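Local coordinates for PAC2 family protein (Streptomyces avermitilis, PDB 3MNF) that is of unknown function but belongs to the PAC2 family, whose relatives include chaperones that assist proteasome assembly, at residues A[68-73]-A[86-91]. Sequence-based numbering, arbitrary orientation.
Sequences PTTRLS and VLVRGI
The antiparallel hairpin of strands 70-78 and 82-91, part of the mixed central sheet, pairs here at its open end: Arg71 faces Arg89 and Ser73 faces Leu87 as hydrogen-bonded pairs. Arg71 N donates to Arg89 O at 2.9 Å. The return bond runs from Arg89 N to Arg71 O at 3.0 Å. The second pair closes with Ser73 N to Leu87 O at 3.1 Å. Its partner bond, Leu87 N to Ser73 O, measures 2.8 Å. Past the Arg71-Arg89 pair, toward Thr69, the one further backbone bond, Ile91 N to Thr69 O, is weak. Thr70, Leu72 and Val88 share the face covered by helix 97-111. Val88 presents one methyl to each neighbour: CG1, anti to the backbone N (chi1 177°), points to Thr70 CG2, while CG2 meets Leu72 CD2 at 4.1 Å, the two side chains running alongside each other. Thr70 OG1 lies beside Gly90 and hydrogen-bonds to Tyr47 OH. On the other face, Ser73 OG rests near Leu87 CB at 3.9 Å and hydrogen-bonds to Asp30 OD1. Backbone bonds thus set the register and Leu72 and Val88 pack on the helix, while Arg71, salt-bridged to Glu110 of the second subunit, links this sheet to that subunit.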
loop_
_atom_site.group_PDB
_atom_site.type_symbol
_atom_site.label_atom_id
_atom_site.label_comp_id
_atom_site.label_asym_id
_atom_site.label_seq_id
_atom_site.Cartn_x
_atom_site.Cartn_y
_atom_site.Cartn_z
ATOM N N PRO A 68 20.043 -0.855 -1.587
ATOM C CA PRO A 68 19.957 -0.424 -2.966
ATOM C C PRO A 68 18.985 0.729 -3.050
ATOM O O PRO A 68 17.950 0.686 -2.405
ATOM C CB PRO A 68 19.350 -1.629 -3.671
ATOM C CG PRO A 68 18.741 -2.457 -2.608
ATOM C CD PRO A 68 19.572 -2.235 -1.410
ATOM N N THR A 69 19.299 1.771 -3.813
ATOM C CA THR A 69 18.296 2.818 -4.029
ATOM C C THR A 69 18.597 3.718 -5.218
ATOM O O THR A 69 19.426 3.383 -6.026
ATOM C CB THR A 69 17.965 3.603 -2.715
ATOM O OG1 THR A 69 16.723 4.315 -2.884
ATOM C CG2 THR A 69 19.117 4.536 -2.308
ATOM N N THR A 70 17.864 4.809 -5.354
ATOM C CA THR A 70 18.074 5.755 -6.423
ATOM C C THR A 70 18.183 7.053 -5.690
ATOM O O THR A 70 17.262 7.441 -4.962
ATOM C CB THR A 70 16.878 5.783 -7.384
ATOM O OG1 THR A 70 16.787 4.512 -8.044
ATOM C CG2 THR A 70 17.034 6.863 -8.419
ATOM N N ARG A 71 19.328 7.707 -5.844
ATOM C CA ARG A 71 19.626 8.863 -5.036
ATOM C C ARG A 71 19.719 10.102 -5.912
ATOM O O ARG A 71 20.205 10.031 -7.040
ATOM C CB ARG A 71 20.897 8.618 -4.252
ATOM C CG ARG A 71 21.133 9.588 -3.108
ATOM C CD ARG A 71 22.214 9.067 -2.132
ATOM N NE ARG A 71 22.219 7.599 -2.040
ATOM C CZ ARG A 71 21.749 6.895 -1.011
ATOM N NH1 ARG A 71 21.226 7.508 0.062
ATOM N NH2 ARG A 71 21.818 5.563 -1.057
ATOM N N LEU A 72 19.217 11.224 -5.395
ATOM C CA LEU A 72 19.237 12.501 -6.100
ATOM C C LEU A 72 20.183 13.533 -5.457
ATOM O O LEU A 72 20.127 13.768 -4.246
ATOM C CB LEU A 72 17.826 13.077 -6.181
ATOM C CG LEU A 72 16.775 12.307 -6.989
ATOM C CD1 LEU A 72 15.993 11.343 -6.096
ATOM C CD2 LEU A 72 15.804 13.254 -7.669
ATOM N N SER A 73 21.045 14.137 -6.275
ATOM C CA SER A 73 21.937 15.205 -5.815
ATOM C C SER A 73 21.988 16.358 -6.811
ATOM O O SER A 73 21.663 16.168 -7.991
ATOM C CB SER A 73 23.346 14.671 -5.604
ATOM O OG SER A 73 23.909 14.253 -6.829
ATOM N N VAL A 86 20.691 18.142 -11.900
ATOM C CA VAL A 86 20.111 17.242 -10.930
ATOM C C VAL A 86 20.513 15.859 -11.377
ATOM O O VAL A 86 20.100 15.401 -12.449
ATOM C CB VAL A 86 18.574 17.366 -10.903
ATOM C CG1 VAL A 86 17.970 16.306 -10.031
ATOM C CG2 VAL A 86 18.152 18.754 -10.421
ATOM N N LEU A 87 21.337 15.189 -10.582
ATOM C CA LEU A 87 21.818 13.866 -10.982
ATOM C C LEU A 87 20.994 12.786 -10.298
ATOM O O LEU A 87 20.646 12.911 -9.109
ATOM C CB LEU A 87 23.307 13.700 -10.676
ATOM C CG LEU A 87 24.189 14.774 -11.301
ATOM C CD1 LEU A 87 25.626 14.606 -10.888
ATOM C CD2 LEU A 87 24.071 14.744 -12.794
ATOM N N VAL A 88 20.665 11.741 -11.047
ATOM C CA VAL A 88 19.918 10.640 -10.501
ATOM C C VAL A 88 20.714 9.383 -10.692
ATOM O O VAL A 88 20.933 8.966 -11.819
ATOM C CB VAL A 88 18.566 10.505 -11.192
ATOM C CG1 VAL A 88 17.793 9.290 -10.669
ATOM C CG2 VAL A 88 17.756 11.786 -10.986
ATOM N N ARG A 89 21.146 8.779 -9.589
ATOM C CA ARG A 89 21.963 7.574 -9.632
ATOM C C ARG A 89 21.223 6.420 -9.000
ATOM O O ARG A 89 21.066 6.358 -7.769
ATOM C CB ARG A 89 23.266 7.821 -8.899
ATOM C CG ARG A 89 24.131 8.836 -9.603
ATOM C CD ARG A 89 25.396 9.129 -8.851
ATOM N NE ARG A 89 26.164 7.908 -8.635
ATOM C CZ ARG A 89 27.082 7.764 -7.689
ATOM N NH1 ARG A 89 27.349 8.765 -6.866
ATOM N NH2 ARG A 89 27.728 6.618 -7.571
ATOM N N GLY A 90 20.754 5.502 -9.833
ATOM C CA GLY A 90 19.908 4.451 -9.317
ATOM C C GLY A 90 20.289 3.066 -9.766
ATOM O O GLY A 90 21.096 2.881 -10.667
ATOM N N ILE A 91 19.721 2.084 -9.093
ATOM C CA ILE A 91 19.659 0.715 -9.577
ATOM C C ILE A 91 18.289 0.574 -10.276
ATOM O O ILE A 91 17.299 1.138 -9.796
ATOM C CB ILE A 91 19.658 -0.176 -8.367
ATOM C CG1 ILE A 91 20.719 0.318 -7.357
ATOM C CG2 ILE A 91 19.717 -1.666 -8.767
ATOM C CD1 ILE A 91 22.017 -0.424 -7.441
#